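Local coordinates for protein tyrosine--tRNA ligase (Aeropyrum pernix, PDB 2CYA) that probably joins tyrosine to tRNA(Tyr) in two steps, activating the amino acid with ATP to Tyr-AMP and then transferring it to the tRNA acceptor end, at residues R15-I20 with V207-P212; I40-S45 with F69-A74; G184-K189 with T211-S216. One frame throughout, in Å; residues are numbered along the deposited sequence.

How the contacts relate
From the N terminus, 15-20 comes first and meets 207-212 about 190 residues later, so contact 1 closes the longest loop. Contact 2 is nested inside it, joining neighbouring strands of a beta-alpha-beta unit. Contact 3 opens after contact 2 has closed, begins within the loop of contact 1 and ends on the same stretch, sharing Thr211 and Pro212. Contacts 1 and 2 lie in one mixed sheet, about 17 Å apart between centres, contact 1 at its antiparallel edge; contact 3 sits at its C-terminal rim, joined by one parallel pair. It touches both: Met185 SD lies 3.4 Å from His210 CB, and Gln187 NE2 comes 3.0 Å from Gly41 O.

Contact 1. Residues R15-I20 with V207-P212; sequences RNTVEI and VAIHTP
Val18 and Glu19 both lie opposite His210, and the backbone bonds show that this is a classic beta bulge in an antiparallel pairing. Val18 N donates to His210 O at 2.8 Å, while His210 N donates back to Glu19 O at 3.1 Å. One residue further on, Ile20 and Ile209 form a non-hydrogen-bonded pair, accompanied by a C-H...O contact of 3.4 Å from Ile20 CA to Ala208 O.

The polar side-chain interaction is a short His-carboxylate hydrogen bond, 2.5 Å from His210 ND1 to Glu19 OE2. OE2 meets the imidazole edge close to the ring plane and offers its anti lone pair, with the carboxylate turned 46° from the ring. The N-H...O angle of 147° makes the bond somewhat bent. Glu19 places CG between its backbone N and carbonyl carbon (chi1 77°) and then runs extended, which carries the carboxylate alongside the histidine. His210 NE2 is bonded to His191 ND1, so both ring nitrogens are engaged and the rotation of the ring is fixed.

Apolar contacts complete the join. Val18 CG2 packs on Pro212 CB at 3.6 Å. Thr17 CG2 meets Ile209 CG2 at 3.7 Å, while Thr17 OG1 bonds to Ala14 O. On the face away from Glu19 and His210, Ile20 CG1 runs beside Ile209 CG1 at 4.1 Å, and the Ile20 side chain passes slantwise over that of Val207, with CG2 4.0 Å from Val207 CG1.

Strand 19-21 is thereby added antiparallel to the edge of the sheet, next to strand 207-211, whose other neighbour is the parallel strand 180-184. Helix 5-14 packs on the isoleucine face through Ile13 and Ala14, Met185 touches Val18, Glu19 and His210, and helix 51-64 reaches Thr17, Thr211 and Pro212.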
ATOM      1  N   ARG A  15      23.359 -26.232   4.952  1.00 36.21           N
ATOM      2  CA  ARG A  15      24.752 -26.011   4.566  1.00 38.51           C
ATOM      3  C   ARG A  15      25.079 -24.570   4.153  1.00 38.89           C
ATOM      4  O   ARG A  15      24.482 -24.018   3.234  1.00 37.00           O
ATOM      5  CB  ARG A  15      25.148 -27.006   3.451  1.00 40.00           C
ATOM      6  CG  ARG A  15      25.131 -26.451   2.032  1.00 44.54           C
ATOM      7  CD  ARG A  15      24.694 -27.478   0.978  1.00 45.33           C
ATOM      8  NE  ARG A  15      25.641 -28.567   0.804  1.00 49.36           N
ATOM      9  CZ  ARG A  15      25.982 -29.079  -0.377  1.00 50.83           C
ATOM     10  NH1 ARG A  15      25.454 -28.596  -1.498  1.00 49.71           N
ATOM     11  NH2 ARG A  15      26.856 -30.079  -0.435  1.00 50.03           N
ATOM     12  N   ASN A  16      26.011 -23.971   4.890  1.00 39.71           N
ATOM     13  CA  ASN A  16      26.504 -22.626   4.645  1.00 41.53           C
ATOM     14  C   ASN A  16      25.586 -21.437   4.938  1.00 40.61           C
ATOM     15  O   ASN A  16      25.919 -20.295   4.622  1.00 40.27           O
ATOM     16  CB  ASN A  16      27.024 -22.538   3.213  1.00 45.80           C
ATOM     17  CG  ASN A  16      28.306 -23.321   3.020  1.00 50.07           C
ATOM     18  OD1 ASN A  16      29.278 -23.139   3.770  1.00 48.74           O
ATOM     19  ND2 ASN A  16      28.319 -24.202   2.017  1.00 51.91           N
ATOM     20  N   THR A  17      24.441 -21.697   5.546  1.00 36.48           N
ATOM     21  CA  THR A  17      23.542 -20.624   5.888  1.00 34.30           C
ATOM     22  C   THR A  17      24.020 -19.980   7.189  1.00 35.36           C
ATOM     23  O   THR A  17      24.752 -20.598   7.971  1.00 33.38           O
ATOM     24  CB  THR A  17      22.124 -21.165   6.067  1.00 32.78           C
ATOM     25  OG1 THR A  17      22.121 -22.161   7.097  1.00 32.99           O
ATOM     26  CG2 THR A  17      21.646 -21.791   4.773  1.00 30.41           C
ATOM     27  N   VAL A  18      23.615 -18.734   7.409  1.00 35.39           N
ATOM     28  CA  VAL A  18      23.968 -17.999   8.618  1.00 35.69           C
ATOM     29  C   VAL A  18      22.995 -18.394   9.736  1.00 35.67           C
ATOM     30  O   VAL A  18      23.365 -18.471  10.907  1.00 35.29           O
ATOM     31  CB  VAL A  18      23.853 -16.470   8.399  1.00 36.82           C
ATOM     32  CG1 VAL A  18      24.048 -15.732   9.720  1.00 37.81           C
ATOM     33  CG2 VAL A  18      24.874 -16.011   7.387  1.00 38.39           C
ATOM     34  N   GLU A  19      21.744 -18.637   9.371  1.00 33.70           N
ATOM     35  CA  GLU A  19      20.748 -19.012  10.358  1.00 32.60           C
ATOM     36  C   GLU A  19      19.518 -19.586   9.685  1.00 32.09           C
ATOM     37  O   GLU A  19      19.273 -19.360   8.498  1.00 31.46           O
ATOM     38  CB  GLU A  19      20.327 -17.790  11.192  1.00 34.40           C
ATOM     39  CG  GLU A  19      19.355 -16.831  10.464  1.00 34.38           C
ATOM     40  CD  GLU A  19      18.927 -15.634  11.313  1.00 35.76           C
ATOM     41  OE1 GLU A  19      19.195 -15.647  12.529  1.00 37.90           O
ATOM     42  OE2 GLU A  19      18.316 -14.678  10.775  1.00 33.71           O
ATOM     43  N   ILE A  20      18.754 -20.338  10.463  1.00 30.91           N
ATOM     44  CA  ILE A  20      17.501 -20.919  10.020  1.00 30.41           C
ATOM     45  C   ILE A  20      16.567 -20.659  11.204  1.00 31.87           C
ATOM     46  O   ILE A  20      16.849 -21.092  12.321  1.00 31.82           O
ATOM     47  CB  ILE A  20      17.614 -22.435   9.766  1.00 30.19           C
ATOM     48  CG1 ILE A  20      18.430 -22.693   8.497  1.00 31.55           C
ATOM     49  CG2 ILE A  20      16.214 -23.058   9.615  1.00 26.71           C
ATOM     50  CD1 ILE A  20      18.696 -24.162   8.238  1.00 32.07           C
ATOM     51  N   VAL A 207       9.377 -20.579   7.539  1.00 26.01           N
ATOM     52  CA  VAL A 207      10.693 -20.850   8.103  1.00 25.65           C
ATOM     53  C   VAL A 207      11.615 -19.899   7.312  1.00 25.55           C
ATOM     54  O   VAL A 207      11.619 -19.933   6.082  1.00 25.53           O
ATOM     55  CB  VAL A 207      11.144 -22.295   7.808  1.00 27.57           C
ATOM     56  CG1 VAL A 207      12.650 -22.411   8.020  1.00 25.88           C
ATOM     57  CG2 VAL A 207      10.374 -23.295   8.707  1.00 26.47           C
ATOM     58  N   ALA A 208      12.370 -19.051   8.010  1.00 25.48           N
ATOM     59  CA  ALA A 208      13.285 -18.111   7.377  1.00 27.41           C
ATOM     60  C   ALA A 208      14.712 -18.665   7.270  1.00 28.40           C
ATOM     61  O   ALA A 208      15.337 -18.969   8.293  1.00 29.10           O
ATOM     62  CB  ALA A 208      13.307 -16.780   8.174  1.00 25.88           C
ATOM     63  N   ILE A 209      15.235 -18.764   6.045  1.00 26.96           N
ATOM     64  CA  ILE A 209      16.602 -19.273   5.821  1.00 26.41           C
ATOM     65  C   ILE A 209      17.470 -18.169   5.240  1.00 26.17           C
ATOM     66  O   ILE A 209      17.275 -17.737   4.097  1.00 26.18           O
ATOM     67  CB  ILE A 209      16.617 -20.496   4.857  1.00 26.74           C
ATOM     68  CG1 ILE A 209      15.852 -21.665   5.480  1.00 26.31           C
ATOM     69  CG2 ILE A 209      18.066 -20.915   4.558  1.00 26.89           C
ATOM     70  CD1 ILE A 209      15.554 -22.784   4.534  1.00 25.53           C
ATOM     71  N   HIS A 210      18.445 -17.730   6.026  1.00 26.05           N
ATOM     72  CA  HIS A 210      19.314 -16.639   5.627  1.00 25.22           C
ATOM     73  C   HIS A 210      20.740 -17.013   5.233  1.00 28.52           C
ATOM     74  O   HIS A 210      21.456 -17.695   5.980  1.00 25.79           O
ATOM     75  CB  HIS A 210      19.324 -15.601   6.754  1.00 26.16           C
ATOM     76  CG  HIS A 210      17.954 -15.107   7.108  1.00 26.99           C
ATOM     77  ND1 HIS A 210      17.545 -14.890   8.404  1.00 27.86           N
ATOM     78  CD2 HIS A 210      16.879 -14.835   6.325  1.00 26.64           C
ATOM     79  CE1 HIS A 210      16.279 -14.507   8.407  1.00 28.51           C
ATOM     80  NE2 HIS A 210      15.851 -14.464   7.156  1.00 24.94           N
ATOM     81  N   THR A 211      21.131 -16.533   4.052  1.00 27.35           N
ATOM     82  CA  THR A 211      22.453 -16.743   3.496  1.00 27.44           C
ATOM     83  C   THR A 211      23.360 -15.557   3.844  1.00 28.90           C
ATOM     84  O   THR A 211      22.885 -14.444   4.086  1.00 26.57           O
ATOM     85  CB  THR A 211      22.380 -16.883   1.966  1.00 27.46           C
ATOM     86  OG1 THR A 211      21.699 -15.754   1.411  1.00 26.76           O
ATOM     87  CG2 THR A 211      21.633 -18.151   1.598  1.00 27.77           C
ATOM     88  N   PRO A 212      24.680 -15.788   3.889  1.00 29.09           N
ATOM     89  CA  PRO A 212      25.644 -14.731   4.213  1.00 32.15           C
ATOM     90  C   PRO A 212      25.786 -13.687   3.102  1.00 34.12           C
ATOM     91  O   PRO A 212      25.623 -13.984   1.925  1.00 32.48           O
ATOM     92  CB  PRO A 212      26.943 -15.513   4.454  1.00 31.17           C
ATOM     93  CG  PRO A 212      26.810 -16.666   3.501  1.00 28.95           C
ATOM     94  CD  PRO A 212      25.356 -17.085   3.688  1.00 27.92           C
TER

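Contact 2. Residues I40-S45 with F69-A74; sequences IGYEPS and FSVLEA
Ile40, Gly41 and Tyr42 pair in parallel with Val71, Leu72 and Glu73, neighbouring strands of a beta-alpha-beta unit in the Rossmann-type core of class I synthetases. The strand axes differ by 15°, and four backbone hydrogen bonds alternate between them, the straightest from Leu72 N to Ile40 O at 2.8 Å. The last, Ala74 N to Tyr42 O at 3.0 Å, holds Ala74 at the N-cap of helix 75-80.

On the face carrying Ile40, Tyr42, Val71 and Glu73, Ile40 CG2 meets the edge of the Phe69 ring at CE2, 3.9 Å away, and Val71 CG1 lies 3.7 Å from Tyr42 CE2, at the edge of that ring. With chi1 at 80°, the Tyr42 ring is swung over its own backbone and lies alongside Glu73. Tyr42 OH donates to a water at 2.6 Å, which in turn donates to Glu73 OE2 at 2.7 Å. An alanine here would remove ring and hydroxyl, and would probably leave Val71 CG1 without this aromatic neighbour and the bridging water without its phenolic donor.

Further out, Trp55 of the connecting helix packs against Tyr42, and Arg99 NE forms a salt bridge with Glu73 OE2, the same oxygen that accepts from the water.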
ATOM      1  N   ILE A  40      12.791 -17.080  -3.083  1.00 21.39           N
ATOM      2  CA  ILE A  40      13.744 -16.045  -2.726  1.00 22.04           C
ATOM      3  C   ILE A  40      13.222 -14.875  -3.565  1.00 25.10           C
ATOM      4  O   ILE A  40      12.751 -15.063  -4.707  1.00 23.80           O
ATOM      5  CB  ILE A  40      15.232 -16.308  -3.092  1.00 21.70           C
ATOM      6  CG1 ILE A  40      16.063 -15.135  -2.541  1.00 23.13           C
ATOM      7  CG2 ILE A  40      15.424 -16.466  -4.590  1.00 25.02           C
ATOM      8  CD1 ILE A  40      17.612 -15.230  -2.743  1.00 18.33           C
ATOM      9  N   GLY A  41      13.225 -13.694  -2.966  1.00 24.74           N
ATOM     10  CA  GLY A  41      12.787 -12.510  -3.662  1.00 24.67           C
ATOM     11  C   GLY A  41      13.997 -11.607  -3.664  1.00 26.64           C
ATOM     12  O   GLY A  41      14.644 -11.425  -2.626  1.00 29.37           O
ATOM     13  N   TYR A  42      14.314 -11.032  -4.808  1.00 26.01           N
ATOM     14  CA  TYR A  42      15.468 -10.158  -4.883  1.00 26.35           C
ATOM     15  C   TYR A  42      15.173  -9.002  -5.818  1.00 26.60           C
ATOM     16  O   TYR A  42      14.388  -9.139  -6.757  1.00 27.43           O
ATOM     17  CB  TYR A  42      16.675 -10.945  -5.407  1.00 23.54           C
ATOM     18  CG  TYR A  42      16.661 -11.113  -6.903  1.00 24.13           C
ATOM     19  CD1 TYR A  42      17.374 -10.240  -7.724  1.00 23.15           C
ATOM     20  CD2 TYR A  42      15.863 -12.098  -7.513  1.00 23.03           C
ATOM     21  CE1 TYR A  42      17.292 -10.335  -9.127  1.00 23.32           C
ATOM     22  CE2 TYR A  42      15.777 -12.201  -8.913  1.00 21.03           C
ATOM     23  CZ  TYR A  42      16.496 -11.315  -9.706  1.00 24.62           C
ATOM     24  OH  TYR A  42      16.436 -11.409 -11.083  1.00 25.74           O
ATOM     25  N   GLU A  43      15.823  -7.870  -5.570  1.00 27.88           N
ATOM     26  CA  GLU A  43      15.654  -6.700  -6.416  1.00 29.42           C
ATOM     27  C   GLU A  43      16.619  -6.785  -7.603  1.00 30.21           C
ATOM     28  O   GLU A  43      17.832  -6.900  -7.407  1.00 30.12           O
ATOM     29  CB  GLU A  43      15.970  -5.408  -5.633  1.00 30.51           C
ATOM     30  CG  GLU A  43      14.977  -5.011  -4.537  1.00 31.75           C
ATOM     31  CD  GLU A  43      15.459  -3.797  -3.738  1.00 35.23           C
ATOM     32  OE1 GLU A  43      16.048  -2.867  -4.325  1.00 36.06           O
ATOM     33  OE2 GLU A  43      15.251  -3.763  -2.513  1.00 36.82           O
ATOM     34  N   PRO A  44      16.097  -6.768  -8.844  1.00 29.97           N
ATOM     35  CA  PRO A  44      17.012  -6.828  -9.992  1.00 29.93           C
ATOM     36  C   PRO A  44      17.488  -5.378 -10.097  1.00 32.29           C
ATOM     37  O   PRO A  44      16.916  -4.556 -10.832  1.00 34.91           O
ATOM     38  CB  PRO A  44      16.100  -7.233 -11.156  1.00 28.80           C
ATOM     39  CG  PRO A  44      14.883  -7.889 -10.470  1.00 28.97           C
ATOM     40  CD  PRO A  44      14.699  -7.006  -9.258  1.00 28.80           C
ATOM     41  N   SER A  45      18.521  -5.065  -9.330  1.00 33.24           N
ATOM     42  CA  SER A  45      19.022  -3.710  -9.228  1.00 34.99           C
ATOM     43  C   SER A  45      20.283  -3.350  -9.997  1.00 36.73           C
ATOM     44  O   SER A  45      20.824  -2.256  -9.801  1.00 38.11           O
ATOM     45  CB  SER A  45      19.248  -3.399  -7.757  1.00 35.85           C
ATOM     46  OG  SER A  45      20.164  -4.339  -7.222  1.00 38.29           O
ATOM     47  N   PHE A  69      10.334 -24.640  -5.615  1.00 29.19           N
ATOM     48  CA  PHE A  69      10.892 -23.303  -5.560  1.00 29.24           C
ATOM     49  C   PHE A  69      10.513 -22.299  -6.627  1.00 29.18           C
ATOM     50  O   PHE A  69      10.355 -22.634  -7.804  1.00 28.84           O
ATOM     51  CB  PHE A  69      12.426 -23.429  -5.543  1.00 29.80           C
ATOM     52  CG  PHE A  69      13.117 -22.367  -4.753  1.00 28.39           C
ATOM     53  CD1 PHE A  69      13.173 -22.444  -3.368  1.00 27.38           C
ATOM     54  CD2 PHE A  69      13.648 -21.241  -5.390  1.00 29.92           C
ATOM     55  CE1 PHE A  69      13.742 -21.398  -2.618  1.00 28.66           C
ATOM     56  CE2 PHE A  69      14.216 -20.198  -4.650  1.00 25.53           C
ATOM     57  CZ  PHE A  69      14.257 -20.276  -3.267  1.00 24.81           C
ATOM     58  N   SER A  70      10.423 -21.046  -6.184  1.00 28.21           N
ATOM     59  CA  SER A  70      10.120 -19.909  -7.043  1.00 25.22           C
ATOM     60  C   SER A  70      11.124 -18.801  -6.765  1.00 24.35           C
ATOM     61  O   SER A  70      11.650 -18.654  -5.643  1.00 21.94           O
ATOM     62  CB  SER A  70       8.720 -19.342  -6.762  1.00 24.89           C
ATOM     63  OG  SER A  70       7.706 -20.297  -6.958  1.00 26.98           O
ATOM     64  N   VAL A  71      11.408 -18.026  -7.795  1.00 22.25           N
ATOM     65  CA  VAL A  71      12.293 -16.890  -7.627  1.00 25.48           C
ATOM     66  C   VAL A  71      11.385 -15.706  -7.970  1.00 27.31           C
ATOM     67  O   VAL A  71      10.775 -15.668  -9.044  1.00 26.98           O
ATOM     68  CB  VAL A  71      13.517 -16.911  -8.595  1.00 23.47           C
ATOM     69  CG1 VAL A  71      14.247 -15.563  -8.520  1.00 18.75           C
ATOM     70  CG2 VAL A  71      14.517 -18.041  -8.198  1.00 18.88           C
ATOM     71  N   LEU A  72      11.248 -14.765  -7.048  1.00 27.28           N
ATOM     72  CA  LEU A  72      10.412 -13.599  -7.335  1.00 27.71           C
ATOM     73  C   LEU A  72      11.290 -12.451  -7.813  1.00 25.59           C
ATOM     74  O   LEU A  72      12.120 -11.948  -7.061  1.00 26.44           O
ATOM     75  CB  LEU A  72       9.630 -13.134  -6.093  1.00 26.84           C
ATOM     76  CG  LEU A  72       8.828 -11.845  -6.372  1.00 27.89           C
ATOM     77  CD1 LEU A  72       7.666 -12.198  -7.312  1.00 24.10           C
ATOM     78  CD2 LEU A  72       8.291 -11.194  -5.053  1.00 26.78           C
ATOM     79  N   GLU A  73      11.121 -12.045  -9.063  1.00 25.41           N
ATOM     80  CA  GLU A  73      11.890 -10.917  -9.579  1.00 27.87           C
ATOM     81  C   GLU A  73      11.115  -9.736  -9.020  1.00 28.41           C
ATOM     82  O   GLU A  73      10.110  -9.330  -9.587  1.00 29.57           O
ATOM     83  CB  GLU A  73      11.885 -10.957 -11.115  1.00 28.94           C
ATOM     84  CG  GLU A  73      12.539 -12.257 -11.594  1.00 30.86           C
ATOM     85  CD  GLU A  73      12.386 -12.548 -13.064  1.00 33.66           C
ATOM     86  OE1 GLU A  73      11.445 -12.011 -13.695  1.00 36.07           O
ATOM     87  OE2 GLU A  73      13.206 -13.348 -13.587  1.00 33.72           O
ATOM     88  N   ALA A  74      11.584  -9.222  -7.881  1.00 28.38           N
ATOM     89  CA  ALA A  74      10.920  -8.132  -7.157  1.00 28.30           C
ATOM     90  C   ALA A  74      11.108  -6.778  -7.816  1.00 27.88           C
ATOM     91  O   ALA A  74      11.715  -5.871  -7.235  1.00 28.17           O
ATOM     92  CB  ALA A  74      11.433  -8.092  -5.732  1.00 24.93           C
TER
HETATM   93  O   HOH W   1      15.709 -13.424 -12.632  1.00 24.52           O

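Contact 3. Residues G184-K189 with T211-S216; sequences GMDQRK and TPIISS. With SO4 (sulfate ion), chain D.
Thr211 O is approached by two donors from 184-189: Met185 N at 3.2 Å, in a weak bond bent to 129°, and Gly184 CA at 3.4 Å in a C-H...O contact. Both sit where parallel strands 180-184 and 207-211 of the Rossmann-type sheet end at their C-terminal edge, the usual side for the active site in this fold. Gly184 and Thr211 form the last parallel pair, after which residues 185-187 turn through a short 3-10 segment into helix 188-198.

Past the bridge, Ile213 supplies the apolar part of the contact. Its CG1 stands beside the backbone N (chi1 -68°), and the chain then extends to put CD1 against the turn, 3.3 Å from Asp186 N. The same methyl lies 3.5 Å from Asp186 OD1, the two side chains crossing at about a right angle. Further along, 211-216 runs beside the KMSKS region: Ile213 touches Lys238 and Ile214 pairs by backbone with Met239.

A sulfate, probably from the crystallisation liquor, lies against the start of the turn. Gly184 N gives its O2 a weak hydrogen bond of 3.0 Å, and Asp186 OD1 comes within 2.8 Å of the same oxygen. O2 comes close to where a CB on Gly184 would stand. Gln187, predicted to bind tyrosine, makes only a long approach to the ion, NE2 to sulfate O1 at 3.3 Å; Gly41 O is nearer to NE2, and OE1 is held by Gln169 NE2. The Gln187 backbone N closes the turn, donating to Gly184 O at 2.9 Å.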
ATOM      1  N   GLY A 184      19.066 -13.202   1.919  1.00 29.22           N
ATOM      2  CA  GLY A 184      20.277 -12.800   2.596  1.00 27.79           C
ATOM      3  C   GLY A 184      19.893 -12.303   3.975  1.00 28.10           C
ATOM      4  O   GLY A 184      18.710 -12.094   4.267  1.00 28.69           O
ATOM      5  N   MET A 185      20.881 -12.102   4.831  1.00 30.39           N
ATOM      6  CA  MET A 185      20.615 -11.609   6.179  1.00 31.77           C
ATOM      7  C   MET A 185      19.996 -10.233   6.158  1.00 32.51           C
ATOM      8  O   MET A 185      19.452  -9.788   7.162  1.00 35.44           O
ATOM      9  CB  MET A 185      21.901 -11.571   7.001  1.00 34.32           C
ATOM     10  CG  MET A 185      22.272 -12.907   7.592  1.00 34.39           C
ATOM     11  SD  MET A 185      21.046 -13.467   8.808  1.00 36.28           S
ATOM     12  CE  MET A 185      21.630 -12.658  10.300  1.00 34.85           C
ATOM     13  N   ASP A 186      20.078  -9.541   5.026  1.00 33.37           N
ATOM     14  CA  ASP A 186      19.473  -8.215   4.935  1.00 35.35           C
ATOM     15  C   ASP A 186      17.944  -8.306   4.823  1.00 35.75           C
ATOM     16  O   ASP A 186      17.253  -7.282   4.867  1.00 36.29           O
ATOM     17  CB  ASP A 186      20.069  -7.412   3.755  1.00 37.16           C
ATOM     18  CG  ASP A 186      19.871  -8.091   2.403  1.00 40.18           C
ATOM     19  OD1 ASP A 186      19.858  -9.333   2.337  1.00 41.19           O
ATOM     20  OD2 ASP A 186      19.749  -7.384   1.386  1.00 44.33           O
ATOM     21  N   GLN A 187      17.412  -9.524   4.701  1.00 35.08           N
ATOM     22  CA  GLN A 187      15.959  -9.707   4.603  1.00 35.72           C
ATOM     23  C   GLN A 187      15.386 -10.154   5.945  1.00 35.30           C
ATOM     24  O   GLN A 187      14.175 -10.297   6.069  1.00 35.47           O
ATOM     25  CB  GLN A 187      15.584 -10.805   3.590  1.00 36.92           C
ATOM     26  CG  GLN A 187      16.279 -10.763   2.261  1.00 42.19           C
ATOM     27  CD  GLN A 187      15.592  -9.856   1.271  1.00 45.38           C
ATOM     28  OE1 GLN A 187      15.346  -8.682   1.559  1.00 45.18           O
ATOM     29  NE2 GLN A 187      15.281 -10.395   0.084  1.00 44.98           N
ATOM     30  N   ARG A 188      16.242 -10.382   6.940  1.00 34.74           N
ATOM     31  CA  ARG A 188      15.761 -10.905   8.220  1.00 34.02           C
ATOM     32  C   ARG A 188      14.651 -10.107   8.870  1.00 31.57           C
ATOM     33  O   ARG A 188      13.702 -10.679   9.393  1.00 29.72           O
ATOM     34  CB  ARG A 188      16.916 -11.071   9.213  1.00 38.03           C
ATOM     35  CG  ARG A 188      17.467  -9.758   9.735  1.00 45.61           C
ATOM     36  CD  ARG A 188      18.904  -9.889  10.237  1.00 51.78           C
ATOM     37  NE  ARG A 188      19.555  -8.576  10.293  1.00 55.64           N
ATOM     38  CZ  ARG A 188      19.141  -7.566  11.055  1.00 58.75           C
ATOM     39  NH1 ARG A 188      18.073  -7.709  11.841  1.00 59.30           N
ATOM     40  NH2 ARG A 188      19.791  -6.406  11.032  1.00 60.00           N
ATOM     41  N   LYS A 189      14.749  -8.786   8.853  1.00 32.14           N
ATOM     42  CA  LYS A 189      13.700  -8.005   9.489  1.00 31.78           C
ATOM     43  C   LYS A 189      12.341  -8.209   8.819  1.00 29.49           C
ATOM     44  O   LYS A 189      11.331  -8.370   9.494  1.00 29.62           O
ATOM     45  CB  LYS A 189      14.091  -6.533   9.523  1.00 35.71           C
ATOM     46  CG  LYS A 189      15.080  -6.204  10.641  1.00 40.13           C
ATOM     47  CD  LYS A 189      15.427  -4.719  10.640  1.00 46.20           C
ATOM     48  CE  LYS A 189      16.267  -4.339  11.858  1.00 49.06           C
ATOM     49  NZ  LYS A 189      16.668  -2.901  11.820  1.00 51.85           N
ATOM     50  N   THR A 211      21.131 -16.533   4.052  1.00 27.35           N
ATOM     51  CA  THR A 211      22.453 -16.743   3.496  1.00 27.44           C
ATOM     52  C   THR A 211      23.360 -15.557   3.844  1.00 28.90           C
ATOM     53  O   THR A 211      22.885 -14.444   4.086  1.00 26.57           O
ATOM     54  CB  THR A 211      22.380 -16.883   1.966  1.00 27.46           C
ATOM     55  OG1 THR A 211      21.699 -15.754   1.411  1.00 26.76           O
ATOM     56  CG2 THR A 211      21.633 -18.151   1.598  1.00 27.77           C
ATOM     57  N   PRO A 212      24.680 -15.788   3.889  1.00 29.09           N
ATOM     58  CA  PRO A 212      25.644 -14.731   4.213  1.00 32.15           C
ATOM     59  C   PRO A 212      25.786 -13.687   3.102  1.00 34.12           C
ATOM     60  O   PRO A 212      25.623 -13.984   1.925  1.00 32.48           O
ATOM     61  CB  PRO A 212      26.943 -15.513   4.454  1.00 31.17           C
ATOM     62  CG  PRO A 212      26.810 -16.666   3.501  1.00 28.95           C
ATOM     63  CD  PRO A 212      25.356 -17.085   3.688  1.00 27.92           C
ATOM     64  N   ILE A 213      26.094 -12.463   3.495  1.00 37.81           N
ATOM     65  CA  ILE A 213      26.264 -11.373   2.549  1.00 41.80           C
ATOM     66  C   ILE A 213      27.748 -11.050   2.488  1.00 44.65           C
ATOM     67  O   ILE A 213      28.295 -10.510   3.452  1.00 46.56           O
ATOM     68  CB  ILE A 213      25.477 -10.118   3.023  1.00 43.73           C
ATOM     69  CG1 ILE A 213      23.970 -10.399   2.951  1.00 45.19           C
ATOM     70  CG2 ILE A 213      25.847  -8.895   2.178  1.00 43.85           C
ATOM     71  CD1 ILE A 213      23.111  -9.350   3.629  1.00 46.04           C
ATOM     72  N   ILE A 214      28.397 -11.389   1.371  1.00 45.47           N
ATOM     73  CA  ILE A 214      29.823 -11.117   1.189  1.00 45.94           C
ATOM     74  C   ILE A 214      30.130  -9.617   1.316  1.00 46.67           C
ATOM     75  O   ILE A 214      29.457  -8.778   0.712  1.00 46.28           O
ATOM     76  CB  ILE A 214      30.314 -11.611  -0.188  1.00 46.57           C
ATOM     77  CG1 ILE A 214      30.374 -13.140  -0.194  1.00 47.89           C
ATOM     78  CG2 ILE A 214      31.683 -11.014  -0.507  1.00 47.69           C
ATOM     79  CD1 ILE A 214      31.023 -13.718  -1.425  1.00 48.00           C
ATOM     80  N   SER A 215      31.157  -9.293   2.097  1.00 46.34           N
ATOM     81  CA  SER A 215      31.554  -7.905   2.324  1.00 47.73           C
ATOM     82  C   SER A 215      32.214  -7.223   1.125  1.00 47.55           C
ATOM     83  O   SER A 215      32.626  -7.865   0.162  1.00 46.50           O
ATOM     84  CB  SER A 215      32.514  -7.825   3.516  1.00 47.83           C
ATOM     85  OG  SER A 215      31.945  -8.410   4.675  1.00 53.33           O
ATOM     86  N   SER A 216      32.302  -5.903   1.207  1.00 48.46           N
ATOM     87  CA  SER A 216      32.933  -5.093   0.177  1.00 49.33           C
ATOM     88  C   SER A 216      34.416  -5.449   0.164  1.00 49.72           C
ATOM     89  O   SER A 216      34.982  -5.783   1.202  1.00 48.02           O
ATOM     90  CB  SER A 216      32.773  -3.606   0.519  1.00 49.11           C
ATOM     91  OG  SER A 216      33.445  -2.787  -0.421  1.00 49.13           O
TER
HETATM   92  S   SO4 D1003      19.378 -10.800  -1.270  1.00 97.05           S
HETATM   93  O1  SO4 D1003      18.016 -11.486  -1.343  1.00 96.23           O
HETATM   94  O2  SO4 D1003      19.916 -11.004   0.141  1.00 95.74           O
HETATM   95  O3  SO4 D1003      20.240 -11.492  -2.149  1.00 97.06           O
HETATM   96  O4  SO4 D1003      19.100  -9.406  -1.363  1.00 97.31           O